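Long form salivary protein D7L1 (Culex quinquefasciatus, PDB 6V4C) binds and sequesters adenine nucleotides, ADP and ATP most tightly, so inhibiting platelet aggregation and hemostasis in the host while the mosquito feeds on blood. Local coordinates at residues S149-C154 with Y258-S263. Numbering follows the deposited sequence.
Sequences SIFRFC and YIEVRS
With CG anti to the backbone N (chi1 178°) and the chain extended beyond it, Glu-260 reaches from helix 249-263 to the start of helix 150-158, where Ser-149 holds OG between its backbone N and carbonyl carbon, facing the carboxylate. Ser-149 OG donates to Glu-260 OE2 at 2.9 Å, on the anti lone pair, the one facing away from OE1. The same hydroxyl accepts a nearly straight bond from Arg-152 N, 3.0 Å from Ser-149 OG, so its one proton is spent on the glutamate while its oxygen caps the helix. The carboxylate is held from its other oxygen too, since OE1 forms a salt bridge with Arg-170; the negative charge beside a helix N-terminus is probably favourable as well.

Ser-263 makes the second link. Its OG donates back to the carbonyl of its own helix, with Ser-263 OG 2.8 Å from Glu-260 O. It also takes the N-H of Ile-150 across the contact, Ile-150 N to Ser-263 OG being 2.9 Å. A first-turn amide of one helix is thereby satisfied by a side chain from helix 249-263. Ile-150 lays CG2 against this serine, 3.8 Å from Ser-263 CB. Phe-151 packs its CD2 against Glu-260 CB at 3.4 Å, and its CE2 touches Ile-259 CG2. The planes of ring and carboxylate are 55° apart.

The short helical segments run almost at right angles, 82°. Ser-263 belongs to the ADP pocket, and its carbonyl O accepts from the ADP-binding Lys-144. The contact thus joins a serine N-cap, braced by a buried glutamate, to the part of helix 249-263 that borders the nucleotide site in this all-helical, odorant-binding-protein-like D7 fold.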
# COMPACT_ATOMS: atom_id res chain seq x y z
N SER A 149 -2.40 -8.57 -9.51
CA SER A 149 -1.41 -7.50 -9.44
C SER A 149 -2.04 -6.17 -9.84
O SER A 149 -3.09 -6.11 -10.48
CB SER A 149 -0.20 -7.80 -10.33
OG SER A 149 -0.42 -7.41 -11.68
N ILE A 150 -1.38 -5.08 -9.43
CA ILE A 150 -1.88 -3.75 -9.76
C ILE A 150 -1.83 -3.50 -11.26
O ILE A 150 -2.73 -2.88 -11.84
CB ILE A 150 -1.13 -2.67 -8.95
CG1 ILE A 150 -1.65 -1.27 -9.28
CG2 ILE A 150 0.37 -2.75 -9.21
CD1 ILE A 150 -3.09 -1.03 -8.89
N PHE A 151 -0.79 -4.02 -11.93
CA PHE A 151 -0.67 -3.83 -13.37
C PHE A 151 -1.74 -4.61 -14.13
O PHE A 151 -2.31 -4.11 -15.10
CB PHE A 151 0.73 -4.21 -13.85
CG PHE A 151 1.82 -3.38 -13.23
CD1 PHE A 151 2.11 -2.13 -13.73
CD2 PHE A 151 2.53 -3.85 -12.14
CE1 PHE A 151 3.11 -1.36 -13.16
CE2 PHE A 151 3.53 -3.08 -11.57
CZ PHE A 151 3.81 -1.83 -12.08
N ARG A 152 -2.02 -5.84 -13.69
CA ARG A 152 -3.07 -6.62 -14.33
C ARG A 152 -4.44 -6.03 -14.04
O ARG A 152 -5.30 -5.97 -14.93
CB ARG A 152 -2.98 -8.08 -13.87
CG ARG A 152 -4.08 -8.99 -14.40
CD ARG A 152 -4.08 -9.06 -15.92
NE ARG A 152 -5.13 -9.95 -16.41
CZ ARG A 152 -5.51 -10.03 -17.68
NH1 ARG A 152 -4.93 -9.26 -18.59
NH2 ARG A 152 -6.48 -10.86 -18.03
N PHE A 153 -4.66 -5.58 -12.80
CA PHE A 153 -5.92 -4.94 -12.45
C PHE A 153 -6.17 -3.71 -13.31
O PHE A 153 -7.28 -3.49 -13.79
CB PHE A 153 -5.93 -4.59 -10.96
CG PHE A 153 -7.22 -3.96 -10.51
CD1 PHE A 153 -8.33 -4.74 -10.27
CD2 PHE A 153 -7.30 -2.59 -10.33
CE1 PHE A 153 -9.52 -4.17 -9.86
CE2 PHE A 153 -8.49 -2.01 -9.91
CZ PHE A 153 -9.60 -2.80 -9.68
N CYS A 154 -5.13 -2.89 -13.51
CA CYS A 154 -5.27 -1.71 -14.37
C CYS A 154 -5.34 -2.10 -15.85
O CYS A 154 -6.09 -1.49 -16.62
CB CYS A 154 -4.11 -0.74 -14.14
SG CYS A 154 -4.05 0.05 -12.52
N TYR A 258 9.27 -6.60 -9.67
CA TYR A 258 9.19 -7.00 -8.27
C TYR A 258 8.03 -6.30 -7.56
O TYR A 258 7.33 -6.92 -6.75
CB TYR A 258 10.52 -6.72 -7.57
CG TYR A 258 10.66 -7.40 -6.23
CD1 TYR A 258 10.23 -8.71 -6.04
CD2 TYR A 258 11.26 -6.74 -5.16
CE1 TYR A 258 10.37 -9.33 -4.81
CE2 TYR A 258 11.41 -7.36 -3.94
CZ TYR A 258 10.97 -8.65 -3.77
OH TYR A 258 11.12 -9.26 -2.54
N ILE A 259 7.81 -5.01 -7.86
CA ILE A 259 6.60 -4.34 -7.38
C ILE A 259 5.36 -5.13 -7.78
O ILE A 259 4.46 -5.37 -6.96
CB ILE A 259 6.54 -2.89 -7.89
CG1 ILE A 259 7.60 -2.03 -7.19
CG2 ILE A 259 5.15 -2.32 -7.68
CD1 ILE A 259 7.76 -0.64 -7.80
N GLU A 260 5.29 -5.54 -9.05
CA GLU A 260 4.11 -6.26 -9.53
C GLU A 260 3.88 -7.54 -8.75
O GLU A 260 2.76 -7.82 -8.31
CB GLU A 260 4.25 -6.57 -11.02
CG GLU A 260 3.07 -7.36 -11.55
CD GLU A 260 2.95 -7.33 -13.06
OE1 GLU A 260 3.96 -7.07 -13.74
OE2 GLU A 260 1.83 -7.57 -13.55
N VAL A 261 4.94 -8.34 -8.56
CA VAL A 261 4.81 -9.60 -7.82
C VAL A 261 4.31 -9.34 -6.40
O VAL A 261 3.43 -10.05 -5.90
CB VAL A 261 6.13 -10.39 -7.85
CG1 VAL A 261 6.11 -11.49 -6.80
CG2 VAL A 261 6.37 -10.97 -9.23
N ARG A 262 4.85 -8.32 -5.75
CA ARG A 262 4.46 -8.03 -4.37
C ARG A 262 3.05 -7.46 -4.27
O ARG A 262 2.43 -7.58 -3.21
CB ARG A 262 5.46 -7.06 -3.74
CG ARG A 262 6.87 -7.61 -3.59
CD ARG A 262 7.91 -6.50 -3.76
NE ARG A 262 7.76 -5.44 -2.77
CZ ARG A 262 8.20 -4.20 -2.93
NH1 ARG A 262 8.81 -3.84 -4.06
NH2 ARG A 262 8.01 -3.30 -1.97
N SER A 263 2.54 -6.86 -5.34
CA SER A 263 1.23 -6.20 -5.30
C SER A 263 0.07 -7.18 -5.24
O SER A 263 -1.05 -6.76 -4.94
CB SER A 263 1.06 -5.25 -6.49
OG SER A 263 0.81 -5.96 -7.69